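Local coordinates for protein D-glucosaminate-6-phosphate ammonia lyase (Salmonella typhimurium, PDB 7LCE) that belongs to the fold-type I family of pyridoxal-phosphate-dependent proteins and carries the cofactor covalently bound to a lysine, at residues 186-191 against 205-210; 10-15 against 326-331; 299-304 against 340-345. All coordinates share one frame; numbering follows the deposited sequence.

Interaction 1 (186-191 against 205-210)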
ATOM      1  N   LEU A 186     -16.529 -28.377  12.376  1.00 66.92           N
ATOM      2  CA  LEU A 186     -15.363 -29.156  12.771  1.00 53.96           C
ATOM      3  C   LEU A 186     -15.119 -30.248  11.742  1.00 59.06           C
ATOM      4  O   LEU A 186     -16.018 -31.038  11.442  1.00 77.64           O
ATOM      5  CB  LEU A 186     -15.555 -29.780  14.155  1.00 63.45           C
ATOM      6  CG  LEU A 186     -14.463 -30.774  14.559  1.00 55.24           C
ATOM      7  CD1 LEU A 186     -13.099 -30.100  14.565  1.00 55.06           C
ATOM      8  CD2 LEU A 186     -14.760 -31.401  15.907  1.00 64.72           C
ATOM      9  N   ILE A 187     -13.901 -30.290  11.210  1.00 66.32           N
ATOM     10  CA  ILE A 187     -13.514 -31.250  10.185  1.00 57.45           C
ATOM     11  C   ILE A 187     -12.539 -32.234  10.811  1.00 62.65           C
ATOM     12  O   ILE A 187     -11.584 -31.829  11.484  1.00 71.50           O
ATOM     13  CB  ILE A 187     -12.889 -30.546   8.969  1.00 51.52           C
ATOM     14  CG1 ILE A 187     -13.853 -29.494   8.419  1.00 51.35           C
ATOM     15  CG2 ILE A 187     -12.524 -31.550   7.887  1.00 39.09           C
ATOM     16  CD1 ILE A 187     -13.311 -28.727   7.237  1.00 40.39           C
ATOM     17  N   VAL A 188     -12.777 -33.523  10.592  1.00 61.40           N
ATOM     18  CA  VAL A 188     -11.950 -34.582  11.152  1.00 60.19           C
ATOM     19  C   VAL A 188     -11.357 -35.389  10.008  1.00 68.76           C
ATOM     20  O   VAL A 188     -12.087 -35.877   9.139  1.00 71.33           O
ATOM     21  CB  VAL A 188     -12.747 -35.492  12.103  1.00 56.77           C
ATOM     22  CG1 VAL A 188     -11.915 -36.698  12.487  1.00 60.31           C
ATOM     23  CG2 VAL A 188     -13.163 -34.722  13.341  1.00 66.27           C
ATOM     24  N   ASP A 189     -10.035 -35.520  10.011  1.00 68.06           N
ATOM     25  CA  ASP A 189      -9.336 -36.374   9.063  1.00 55.87           C
ATOM     26  C   ASP A 189      -9.142 -37.737   9.716  1.00 71.52           C
ATOM     27  O   ASP A 189      -8.291 -37.898  10.598  1.00 76.16           O
ATOM     28  CB  ASP A 189      -8.004 -35.746   8.661  1.00 49.12           C
ATOM     29  CG  ASP A 189      -7.171 -36.649   7.768  1.00 73.23           C
ATOM     30  OD1 ASP A 189      -7.701 -37.651   7.241  1.00 72.35           O
ATOM     31  OD2 ASP A 189      -5.975 -36.341   7.580  1.00 67.86           O
ATOM     32  N   ALA A 190      -9.927 -38.719   9.278  1.00 64.09           N
ATOM     33  CA  ALA A 190      -9.812 -40.082   9.779  1.00 57.89           C
ATOM     34  C   ALA A 190      -9.585 -41.029   8.609  1.00 74.53           C
ATOM     35  O   ALA A 190     -10.328 -42.000   8.431  1.00 81.82           O
ATOM     36  CB  ALA A 190     -11.063 -40.477  10.562  1.00 58.26           C
ATOM     37  N   ALA A 191      -8.554 -40.746   7.810  1.00 70.17           N
ATOM     38  CA  ALA A 191      -8.370 -41.444   6.542  1.00 67.23           C
ATOM     39  C   ALA A 191      -8.145 -42.936   6.751  1.00 69.40           C
ATOM     40  O   ALA A 191      -8.775 -43.769   6.089  1.00 83.57           O
ATOM     41  CB  ALA A 191      -7.201 -40.824   5.775  1.00 65.38           C
ATOM     42  N   ASP A 205     -18.621 -32.236  12.460  1.00 66.97           N
ATOM     43  CA  ASP A 205     -19.529 -31.873  11.379  1.00 58.61           C
ATOM     44  C   ASP A 205     -19.218 -32.625  10.089  1.00 62.42           C
ATOM     45  O   ASP A 205     -20.140 -33.052   9.387  1.00 59.94           O
ATOM     46  CB  ASP A 205     -19.487 -30.362  11.155  1.00 54.56           C
ATOM     47  CG  ASP A 205     -20.024 -29.586  12.344  1.00 74.22           C
ATOM     48  OD1 ASP A 205     -21.224 -29.739  12.666  1.00 79.69           O
ATOM     49  OD2 ASP A 205     -19.244 -28.839  12.970  1.00 74.86           O
ATOM     50  N   MET A 206     -17.938 -32.797   9.757  1.00 62.13           N
ATOM     51  CA  MET A 206     -17.537 -33.525   8.556  1.00 58.82           C
ATOM     52  C   MET A 206     -16.335 -34.401   8.874  1.00 57.95           C
ATOM     53  O   MET A 206     -15.318 -33.907   9.370  1.00 73.15           O
ATOM     54  CB  MET A 206     -17.193 -32.569   7.405  1.00 62.04           C
ATOM     55  CG  MET A 206     -18.368 -31.753   6.887  1.00 55.47           C
ATOM     56  SD  MET A 206     -17.882 -30.532   5.650  1.00 60.77           S
ATOM     57  CE  MET A 206     -17.088 -29.274   6.651  1.00 38.82           C
ATOM     58  N   VAL A 207     -16.449 -35.694   8.575  1.00 59.04           N
ATOM     59  CA  VAL A 207     -15.388 -36.669   8.806  1.00 53.43           C
ATOM     60  C   VAL A 207     -15.016 -37.317   7.478  1.00 58.10           C
ATOM     61  O   VAL A 207     -15.895 -37.655   6.676  1.00 69.29           O
ATOM     62  CB  VAL A 207     -15.821 -37.733   9.835  1.00 54.06           C
ATOM     63  CG1 VAL A 207     -14.665 -38.658  10.169  1.00 56.61           C
ATOM     64  CG2 VAL A 207     -16.352 -37.063  11.094  1.00 59.71           C
ATOM     65  N   ILE A 208     -13.716 -37.485   7.243  1.00 48.97           N
ATOM     66  CA  ILE A 208     -13.189 -37.963   5.969  1.00 55.08           C
ATOM     67  C   ILE A 208     -12.530 -39.321   6.175  1.00 58.27           C
ATOM     68  O   ILE A 208     -11.710 -39.489   7.085  1.00 64.36           O
ATOM     69  CB  ILE A 208     -12.186 -36.969   5.358  1.00 53.48           C
ATOM     70  CG1 ILE A 208     -12.874 -35.650   5.005  1.00 52.63           C
ATOM     71  CG2 ILE A 208     -11.530 -37.570   4.130  1.00 53.81           C
ATOM     72  CD1 ILE A 208     -12.847 -34.630   6.113  1.00 51.56           C
ATOM     73  N   TYR A 209     -12.892 -40.285   5.331  1.00 56.53           N
ATOM     74  CA  TYR A 209     -12.304 -41.616   5.328  1.00 55.06           C
ATOM     75  C   TYR A 209     -11.716 -41.916   3.956  1.00 61.39           C
ATOM     76  O   TYR A 209     -12.047 -41.270   2.958  1.00 54.91           O
ATOM     77  CB  TYR A 209     -13.336 -42.693   5.689  1.00 57.01           C
ATOM     78  CG  TYR A 209     -13.859 -42.623   7.104  1.00 54.21           C
ATOM     79  CD1 TYR A 209     -14.922 -41.795   7.433  1.00 60.20           C
ATOM     80  CD2 TYR A 209     -13.305 -43.406   8.108  1.00 52.71           C
ATOM     81  CE1 TYR A 209     -15.405 -41.732   8.726  1.00 59.56           C
ATOM     82  CE2 TYR A 209     -13.779 -43.351   9.402  1.00 59.02           C
ATOM     83  CZ  TYR A 209     -14.831 -42.513   9.707  1.00 64.06           C
ATOM     84  OH  TYR A 209     -15.311 -42.459  10.997  1.00 77.88           O
ATOM     85  N   SER A 210     -10.835 -42.913   3.914  1.00 53.64           N
ATOM     86  CA  SER A 210     -10.263 -43.412   2.670  1.00 59.07           C
ATOM     87  C   SER A 210     -10.797 -44.814   2.409  1.00 57.35           C
ATOM     88  O   SER A 210     -10.540 -45.734   3.193  1.00 72.52           O
ATOM     89  CB  SER A 210      -8.737 -43.425   2.732  1.00 72.92           C
ATOM     90  OG  SER A 210      -8.196 -44.105   1.612  1.00 81.37           O
TER
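Ile187 and Met206 run side by side from neighbouring parallel strands, and the denser packing of this contact lies on the sheet face they share with Asp189 and Ile208. Met206 bends at its thioether (chi3 -75°), which brings its methyl CE beside Ile187 CG1, 3.7 Å away. The other branch of the same isoleucine, CG2, meets the end of Ile208 slantwise, 3.6 Å from its CD1. The reverse face is looser: Val188 CB lies 4.1 Å from Val207 CG2, and Ala190 CB sits over the rim of one face of the Tyr209 ring. Neither face is open to solvent. The ladder includes Val188 N to Met206 O at 2.8 Å and Ile208 N to Val188 O at 3.0 Å. At its start Asp205 OD2 accepts Leu186 N at 2.8 Å through the anti lone pair, continuing the ladder with a carboxylate. Ala190 N still bonds Ile208 O; beyond it the regular pairing gives way, yet Ser210 N reaches a lone pair of Ala191 O, while Ser210 OG bonds the phosphate of the lysine-bound cofactor at position 213. This is the beta-alpha-beta unit of the large-domain sheet. Trp199 of helix 198-201 packs on the valine face, helix 172-181 covers Leu186 and Val188, helix 73-86 lies against Asp189 and Ile208, and strand 153-159 continues the sheet beyond 186-189.

Interaction 2 (10-15 against 326-331)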
ATOM      1  N   GLY A  10       5.064 -56.515 -17.899  1.00 66.63           N
ATOM      2  CA  GLY A  10       6.495 -56.430 -17.704  1.00 63.53           C
ATOM      3  C   GLY A  10       6.941 -56.039 -16.313  1.00 70.90           C
ATOM      4  O   GLY A  10       8.127 -55.749 -16.123  1.00 81.06           O
ATOM      5  N   LEU A  11       6.042 -56.039 -15.335  1.00 63.15           N
ATOM      6  CA  LEU A  11       6.346 -55.633 -13.974  1.00 57.21           C
ATOM      7  C   LEU A  11       6.445 -56.858 -13.072  1.00 66.71           C
ATOM      8  O   LEU A  11       6.093 -57.977 -13.454  1.00 74.30           O
ATOM      9  CB  LEU A  11       5.281 -54.659 -13.453  1.00 55.60           C
ATOM     10  CG  LEU A  11       5.039 -53.434 -14.341  1.00 62.25           C
ATOM     11  CD1 LEU A  11       3.962 -52.532 -13.760  1.00 68.81           C
ATOM     12  CD2 LEU A  11       6.323 -52.657 -14.569  1.00 60.22           C
ATOM     13  N   LYS A  12       6.944 -56.633 -11.861  1.00 67.24           N
ATOM     14  CA  LYS A  12       7.167 -57.718 -10.918  1.00 50.24           C
ATOM     15  C   LYS A  12       5.876 -58.121 -10.218  1.00 65.42           C
ATOM     16  O   LYS A  12       5.006 -57.291  -9.938  1.00 72.29           O
ATOM     17  CB  LYS A  12       8.193 -57.312  -9.862  1.00 57.02           C
ATOM     18  CG  LYS A  12       9.514 -56.832 -10.413  1.00 64.86           C
ATOM     19  CD  LYS A  12      10.386 -56.299  -9.294  1.00 68.05           C
ATOM     20  CE  LYS A  12      11.606 -57.171  -9.101  1.00 45.98           C
ATOM     21  NZ  LYS A  12      12.512 -56.621  -8.055  1.00 66.56           N
ATOM     22  N   LYS A  13       5.758 -59.415  -9.935  1.00 67.70           N
ATOM     23  CA  LYS A  13       4.714 -59.877  -9.034  1.00 72.33           C
ATOM     24  C   LYS A  13       5.062 -59.453  -7.614  1.00 65.79           C
ATOM     25  O   LYS A  13       6.169 -59.718  -7.133  1.00 73.17           O
ATOM     26  CB  LYS A  13       4.563 -61.395  -9.122  1.00 70.44           C
ATOM     27  CG  LYS A  13       3.606 -61.984  -8.104  1.00 71.25           C
ATOM     28  CD  LYS A  13       3.454 -63.485  -8.281  1.00 68.18           C
ATOM     29  CE  LYS A  13       2.554 -64.063  -7.203  1.00 76.90           C
ATOM     30  NZ  LYS A  13       1.201 -63.439  -7.239  1.00 82.24           N
ATOM     31  N   VAL A  14       4.124 -58.794  -6.942  1.00 62.87           N
ATOM     32  CA  VAL A  14       4.360 -58.219  -5.622  1.00 61.17           C
ATOM     33  C   VAL A  14       3.600 -59.030  -4.583  1.00 64.21           C
ATOM     34  O   VAL A  14       2.420 -59.350  -4.774  1.00 72.05           O
ATOM     35  CB  VAL A  14       3.941 -56.739  -5.573  1.00 56.04           C
ATOM     36  CG1 VAL A  14       4.173 -56.171  -4.185  1.00 60.06           C
ATOM     37  CG2 VAL A  14       4.700 -55.939  -6.619  1.00 69.23           C
ATOM     38  N   ILE A  15       4.275 -59.356  -3.484  1.00 64.01           N
ATOM     39  CA  ILE A  15       3.658 -59.993  -2.327  1.00 61.07           C
ATOM     40  C   ILE A  15       3.751 -59.013  -1.167  1.00 63.05           C
ATOM     41  O   ILE A  15       4.854 -58.668  -0.726  1.00 66.25           O
ATOM     42  CB  ILE A  15       4.335 -61.323  -1.971  1.00 60.05           C
ATOM     43  CG1 ILE A  15       4.297 -62.282  -3.158  1.00 64.73           C
ATOM     44  CG2 ILE A  15       3.662 -61.952  -0.758  1.00 70.21           C
ATOM     45  CD1 ILE A  15       4.871 -63.646  -2.847  1.00 63.59           C
ATOM     46  N   GLU A 326      13.101 -61.453  -7.902  1.00 81.85           N
ATOM     47  CA  GLU A 326      12.198 -61.478  -9.050  1.00 72.19           C
ATOM     48  C   GLU A 326      10.741 -61.406  -8.610  1.00 82.41           C
ATOM     49  O   GLU A 326       9.904 -60.831  -9.317  1.00 74.92           O
ATOM     50  CB  GLU A 326      12.466 -62.726  -9.894  1.00 88.03           C
ATOM     51  CG  GLU A 326      11.728 -62.769 -11.221  1.00120.02           C
ATOM     52  CD  GLU A 326      11.788 -64.135 -11.877  1.00127.90           C
ATOM     53  OE1 GLU A 326      12.380 -65.059 -11.279  1.00102.60           O
ATOM     54  OE2 GLU A 326      11.256 -64.279 -12.998  1.00147.31           O
ATOM     55  N   ILE A 327      10.420 -61.984  -7.457  1.00 86.37           N
ATOM     56  CA  ILE A 327       9.137 -61.779  -6.796  1.00 68.91           C
ATOM     57  C   ILE A 327       9.383 -60.773  -5.678  1.00 73.31           C
ATOM     58  O   ILE A 327      10.088 -61.074  -4.709  1.00 79.25           O
ATOM     59  CB  ILE A 327       8.554 -63.090  -6.251  1.00 57.01           C
ATOM     60  CG1 ILE A 327       8.320 -64.095  -7.380  1.00 61.36           C
ATOM     61  CG2 ILE A 327       7.253 -62.819  -5.512  1.00 65.73           C
ATOM     62  CD1 ILE A 327       7.365 -63.612  -8.443  1.00 97.95           C
ATOM     63  N   ALA A 328       8.818 -59.576  -5.814  1.00 71.78           N
ATOM     64  CA  ALA A 328       9.023 -58.505  -4.842  1.00 53.60           C
ATOM     65  C   ALA A 328       8.207 -58.791  -3.586  1.00 69.67           C
ATOM     66  O   ALA A 328       6.974 -58.726  -3.613  1.00 83.12           O
ATOM     67  CB  ALA A 328       8.637 -57.161  -5.448  1.00 66.22           C
ATOM     68  N   ILE A 329       8.889 -59.101  -2.486  1.00 61.23           N
ATOM     69  CA  ILE A 329       8.248 -59.416  -1.212  1.00 66.39           C
ATOM     70  C   ILE A 329       8.523 -58.277  -0.238  1.00 64.15           C
ATOM     71  O   ILE A 329       9.680 -58.024   0.125  1.00 63.22           O
ATOM     72  CB  ILE A 329       8.734 -60.757  -0.644  1.00 79.42           C
ATOM     73  CG1 ILE A 329       8.359 -61.905  -1.585  1.00 57.72           C
ATOM     74  CG2 ILE A 329       8.158 -60.986   0.743  1.00 62.42           C
ATOM     75  CD1 ILE A 329       9.157 -63.163  -1.351  1.00 61.32           C
ATOM     76  N   TYR A 330       7.461 -57.592   0.183  1.00 64.17           N
ATOM     77  CA  TYR A 330       7.558 -56.442   1.077  1.00 68.15           C
ATOM     78  C   TYR A 330       7.116 -56.865   2.475  1.00 73.81           C
ATOM     79  O   TYR A 330       5.932 -57.134   2.704  1.00 72.23           O
ATOM     80  CB  TYR A 330       6.711 -55.282   0.557  1.00 68.36           C
ATOM     81  CG  TYR A 330       7.280 -54.608  -0.672  1.00 56.19           C
ATOM     82  CD1 TYR A 330       7.051 -55.126  -1.941  1.00 50.93           C
ATOM     83  CD2 TYR A 330       8.044 -53.454  -0.564  1.00 57.57           C
ATOM     84  CE1 TYR A 330       7.571 -54.513  -3.067  1.00 67.25           C
ATOM     85  CE2 TYR A 330       8.567 -52.833  -1.685  1.00 55.69           C
ATOM     86  CZ  TYR A 330       8.329 -53.366  -2.933  1.00 68.60           C
ATOM     87  OH  TYR A 330       8.848 -52.751  -4.053  1.00 65.85           O
ATOM     88  N   ALA A 331       8.065 -56.922   3.403  1.00 68.19           N
ATOM     89  CA  ALA A 331       7.786 -57.238   4.796  1.00 54.92           C
ATOM     90  C   ALA A 331       7.841 -55.980   5.659  1.00 72.38           C
ATOM     91  O   ALA A 331       8.237 -54.902   5.211  1.00 84.29           O
ATOM     92  CB  ALA A 331       8.778 -58.281   5.314  1.00 66.91           C
TER
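Val14 and Ile15 pair with 328-330 in a two-stranded parallel sheet, in which a strand near the N terminus lies along one near the C-terminal end of the chain. The relief is clearest on the face carrying Lys13, Ile15, Ile327 and Ile329. There the delta methyl of Ile15 is the bump, and the hollow is the dip between the two isoleucines of the neighbouring strand: CD1 lies 3.7 Å from Ile327 CG2 and 4.1 Å from Ile329 CG1. Ile15 and Ile329 point the same way, flank to flank, whereas Ile327 slants across Ile15 and splits its own branches: Ile327 CG2 serves Ile15, while Ile327 CD1 presses on the aliphatic stem of Lys13, 3.6 Å from Lys13 CB. Because Lys13 leaves with CG opposite the backbone N (chi1 173°) and stays extended as far as CE, CD also comes near that methyl. Helix 352-365 lies beneath this face, with Leu355 and Ile356 against Ile15.

The other face is shallower. Ala328 CB is a low point beside Val14 CG2, and Val14 CG1 rises next to it to meet Tyr330 CD1 at 3.8 Å, obliquely to the ring. Val45 and Glu46 of the second subunit pack over this side, and Glu46 of that subunit hydrogen-bonds the Tyr330 hydroxyl, so the sheet also forms part of a subunit interface. At the Glu326 end Lys12 curls round the Glu326 carbonyl, its CB and CE both close to the oxygen, and its amino group makes weak bonds to Gly324 O and Gly325 O. The backbones are joined by Ile15 N to Ala328 O at 2.8 Å and, almost straight at 173°, by Tyr330 N to Ile15 O at 3.0 Å, with that same oxygen near the plane of the Tyr330 ring, at its edge.

Interaction 3 (299-304 against 340-345)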
ATOM      1  N   ILE A 299      -5.008 -59.214  15.745  1.00114.59           N
ATOM      2  CA  ILE A 299      -4.043 -59.121  14.653  1.00104.81           C
ATOM      3  C   ILE A 299      -2.794 -59.895  15.046  1.00102.45           C
ATOM      4  O   ILE A 299      -2.091 -59.524  15.995  1.00 93.70           O
ATOM      5  CB  ILE A 299      -3.695 -57.666  14.314  1.00116.42           C
ATOM      6  CG1 ILE A 299      -4.964 -56.818  14.221  1.00111.52           C
ATOM      7  CG2 ILE A 299      -2.888 -57.591  13.026  1.00 99.62           C
ATOM      8  CD1 ILE A 299      -4.696 -55.339  14.178  1.00108.12           C
ATOM      9  N   TRP A 300      -2.537 -60.986  14.328  1.00 95.18           N
ATOM     10  CA  TRP A 300      -1.395 -61.860  14.547  1.00 78.00           C
ATOM     11  C   TRP A 300      -0.407 -61.695  13.399  1.00 73.99           C
ATOM     12  O   TRP A 300      -0.810 -61.561  12.238  1.00 65.81           O
ATOM     13  CB  TRP A 300      -1.852 -63.316  14.645  1.00 82.22           C
ATOM     14  CG  TRP A 300      -2.914 -63.517  15.680  1.00 88.65           C
ATOM     15  CD1 TRP A 300      -4.264 -63.428  15.495  1.00 94.48           C
ATOM     16  CD2 TRP A 300      -2.721 -63.836  17.063  1.00 87.13           C
ATOM     17  NE1 TRP A 300      -4.923 -63.669  16.675  1.00 92.61           N
ATOM     18  CE2 TRP A 300      -3.999 -63.925  17.654  1.00 94.21           C
ATOM     19  CE3 TRP A 300      -1.593 -64.056  17.859  1.00 86.43           C
ATOM     20  CZ2 TRP A 300      -4.178 -64.225  19.001  1.00104.04           C
ATOM     21  CZ3 TRP A 300      -1.774 -64.355  19.197  1.00109.87           C
ATOM     22  CH2 TRP A 300      -3.056 -64.437  19.755  1.00115.48           C
ATOM     23  N   ARG A 301       0.885 -61.697  13.723  1.00 70.46           N
ATOM     24  CA  ARG A 301       1.931 -61.504  12.728  1.00 59.22           C
ATOM     25  C   ARG A 301       3.052 -62.504  12.966  1.00 67.22           C
ATOM     26  O   ARG A 301       3.243 -62.986  14.085  1.00 78.44           O
ATOM     27  CB  ARG A 301       2.504 -60.079  12.772  1.00 57.83           C
ATOM     28  CG  ARG A 301       1.501 -58.978  12.470  1.00 84.51           C
ATOM     29  CD  ARG A 301       2.140 -57.600  12.585  1.00 95.59           C
ATOM     30  NE  ARG A 301       1.200 -56.527  12.275  1.00105.86           N
ATOM     31  CZ  ARG A 301       0.526 -55.833  13.182  1.00118.46           C
ATOM     32  NH1 ARG A 301       0.652 -56.079  14.476  1.00112.09           N
ATOM     33  NH2 ARG A 301      -0.294 -54.866  12.780  1.00121.90           N
ATOM     34  N   ILE A 302       3.793 -62.807  11.902  1.00 57.92           N
ATOM     35  CA  ILE A 302       4.899 -63.761  11.952  1.00 55.94           C
ATOM     36  C   ILE A 302       6.185 -62.958  12.084  1.00 63.07           C
ATOM     37  O   ILE A 302       6.698 -62.408  11.104  1.00 72.85           O
ATOM     38  CB  ILE A 302       4.935 -64.683  10.730  1.00 56.76           C
ATOM     39  CG1 ILE A 302       3.633 -65.473  10.597  1.00 62.28           C
ATOM     40  CG2 ILE A 302       6.125 -65.631  10.811  1.00 56.61           C
ATOM     41  CD1 ILE A 302       3.502 -66.186   9.269  1.00 54.93           C
ATOM     42  N   ARG A 303       6.705 -62.890  13.304  1.00 61.19           N
ATOM     43  CA  ARG A 303       7.966 -62.215  13.564  1.00 59.02           C
ATOM     44  C   ARG A 303       9.119 -63.140  13.199  1.00 67.92           C
ATOM     45  O   ARG A 303       9.208 -64.263  13.702  1.00 79.04           O
ATOM     46  CB  ARG A 303       8.043 -61.802  15.032  1.00 58.48           C
ATOM     47  CG  ARG A 303       9.327 -61.112  15.431  1.00 82.62           C
ATOM     48  CD  ARG A 303       9.270 -60.685  16.887  1.00 93.23           C
ATOM     49  NE  ARG A 303       9.118 -61.822  17.786  1.00107.20           N
ATOM     50  CZ  ARG A 303       8.811 -61.722  19.071  1.00103.17           C
ATOM     51  NH1 ARG A 303       8.618 -60.545  19.645  1.00108.94           N
ATOM     52  NH2 ARG A 303       8.699 -62.828  19.800  1.00101.16           N
ATOM     53  N   VAL A 304      10.008 -62.662  12.331  1.00 58.55           N
ATOM     54  CA  VAL A 304      11.132 -63.449  11.834  1.00 65.16           C
ATOM     55  C   VAL A 304      12.410 -62.796  12.335  1.00 69.85           C
ATOM     56  O   VAL A 304      12.678 -61.625  12.035  1.00 78.63           O
ATOM     57  CB  VAL A 304      11.132 -63.542  10.300  1.00 52.97           C
ATOM     58  CG1 VAL A 304      12.263 -64.440   9.827  1.00 63.11           C
ATOM     59  CG2 VAL A 304       9.794 -64.058   9.801  1.00 57.81           C
ATOM     60  N   VAL A 340      15.143 -58.035  13.337  1.00 75.73           N
ATOM     61  CA  VAL A 340      13.883 -58.741  13.136  1.00 74.52           C
ATOM     62  C   VAL A 340      13.095 -58.037  12.041  1.00 71.23           C
ATOM     63  O   VAL A 340      13.089 -56.804  11.958  1.00 92.56           O
ATOM     64  CB  VAL A 340      13.051 -58.835  14.436  1.00 73.88           C
ATOM     65  CG1 VAL A 340      13.774 -59.681  15.474  1.00 89.28           C
ATOM     66  CG2 VAL A 340      12.755 -57.457  14.992  1.00 84.40           C
ATOM     67  N   PHE A 341      12.452 -58.824  11.184  1.00 68.41           N
ATOM     68  CA  PHE A 341      11.447 -58.323  10.258  1.00 81.29           C
ATOM     69  C   PHE A 341      10.186 -59.161  10.406  1.00 61.61           C
ATOM     70  O   PHE A 341      10.243 -60.338  10.768  1.00 69.14           O
ATOM     71  CB  PHE A 341      11.948 -58.320   8.795  1.00 69.95           C
ATOM     72  CG  PHE A 341      12.132 -59.689   8.200  1.00 60.37           C
ATOM     73  CD1 PHE A 341      11.088 -60.331   7.554  1.00 53.22           C
ATOM     74  CD2 PHE A 341      13.363 -60.321   8.263  1.00 58.67           C
ATOM     75  CE1 PHE A 341      11.263 -61.586   7.002  1.00 51.65           C
ATOM     76  CE2 PHE A 341      13.543 -61.575   7.711  1.00 62.19           C
ATOM     77  CZ  PHE A 341      12.492 -62.208   7.079  1.00 59.19           C
ATOM     78  N   SER A 342       9.041 -58.537  10.151  1.00 72.73           N
ATOM     79  CA  SER A 342       7.758 -59.182  10.368  1.00 56.43           C
ATOM     80  C   SER A 342       6.940 -59.213   9.085  1.00 58.60           C
ATOM     81  O   SER A 342       7.149 -58.418   8.164  1.00 76.69           O
ATOM     82  CB  SER A 342       6.968 -58.460  11.467  1.00 59.30           C
ATOM     83  OG  SER A 342       5.705 -59.067  11.668  1.00 98.58           O
ATOM     84  N   LEU A 343       5.995 -60.149   9.042  1.00 52.48           N
ATOM     85  CA  LEU A 343       5.112 -60.352   7.901  1.00 64.24           C
ATOM     86  C   LEU A 343       3.675 -60.215   8.378  1.00 69.37           C
ATOM     87  O   LEU A 343       3.233 -60.971   9.250  1.00 70.17           O
ATOM     88  CB  LEU A 343       5.323 -61.719   7.242  1.00 61.45           C
ATOM     89  CG  LEU A 343       6.635 -62.151   6.576  1.00 57.89           C
ATOM     90  CD1 LEU A 343       7.833 -62.090   7.497  1.00 81.66           C
ATOM     91  CD2 LEU A 343       6.471 -63.564   6.039  1.00 59.87           C
ATOM     92  N   ASP A 344       2.945 -59.265   7.797  1.00 75.29           N
ATOM     93  CA  ASP A 344       1.549 -59.048   8.147  1.00 61.95           C
ATOM     94  C   ASP A 344       0.695 -59.881   7.201  1.00 68.77           C
ATOM     95  O   ASP A 344       0.653 -59.579   5.998  1.00 78.70           O
ATOM     96  CB  ASP A 344       1.191 -57.573   8.042  1.00 81.56           C
ATOM     97  CG  ASP A 344      -0.104 -57.231   8.749  1.00 84.83           C
ATOM     98  OD1 ASP A 344      -0.959 -58.128   8.904  1.00 81.58           O
ATOM     99  OD2 ASP A 344      -0.268 -56.059   9.150  1.00 91.79           O
ATOM    100  N   PRO A 345       0.007 -60.919   7.681  1.00 61.55           N
ATOM    101  CA  PRO A 345      -0.703 -61.826   6.766  1.00 66.51           C
ATOM    102  C   PRO A 345      -1.974 -61.245   6.174  1.00 70.06           C
ATOM    103  O   PRO A 345      -2.569 -61.885   5.296  1.00 84.29           O
ATOM    104  CB  PRO A 345      -1.017 -63.033   7.655  1.00 68.59           C
ATOM    105  CG  PRO A 345      -1.163 -62.433   9.019  1.00 62.29           C
ATOM    106  CD  PRO A 345      -0.147 -61.322   9.090  1.00 53.05           C
TER
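The three-stranded antiparallel sheet of the C-terminal part of the chain has strand 300-306 in its middle, and here Val304 and Ile302 pair with Phe341 and Leu343 of strand 340-343. Two hydrogen-bonded pairs flank the non-hydrogen-bonded pair Arg303-Ser342. Val304 N reaches Phe341 O at 2.8 Å and Phe341 N returns to Val304 O at 2.9 Å, whereas at the Ile302-Leu343 pair the bonds are longer and Leu343 N approaches Ile302 O from above the carbonyl plane.

Phe341 takes the rotamer that sets CG between its own backbone N and carbonyl carbon (chi1 69°), which turns the ring against Val304. Val304 CB then lies over the ring face, toward its rim, as a CH-pi contact, 3.9 Å from the centroid and 18° off the normal. The branches of Val304 part: its CG1 goes to Phe341 CZ at 3.5 Å and its CG2 to Leu343 CD1 at 3.6 Å. Helices 270-282 and 352-365 close over this apolar face.

On the opposite face, with Arg303 and Ser342, the chemistry is polar. An extended Arg301 brings NE to Asp344 OD2 at 3.5 Å in a weak salt bridge; the oxygen lies at the guanidinium edge, but the two planes are 79° apart. Ile299 CG2 sits over one guanidinium face. Stronger partners lie outside: Asp293 takes Arg301 NH1, and Arg346 binds the same Asp344 OD2. The carboxylate is thus shared between two arginines, which probably favours its charged form and tempers the closeness of their positive groups.

Overall arrangement
Near the N terminus, segment 10-15 opens interaction 2, whose partner comes only after 310 intervening residues. Interaction 1 is nested inside that long loop: it closes a short one, 13 residues containing helix 198-201, within the large-domain sheet, and it touches neither other contact. Segment 299-304 then opens interaction 3 before 326-331 completes interaction 2, and 340-345 closes interaction 3 last, so these two contacts cross. They also meet in space, where Ala331 CB packs on Ser342 O and on the Phe341 ring. Together they tie the N-terminal strand, through the parallel pair, to the antiparallel sheet; the centres of both contacts lie about 30 Å or more from that of interaction 1.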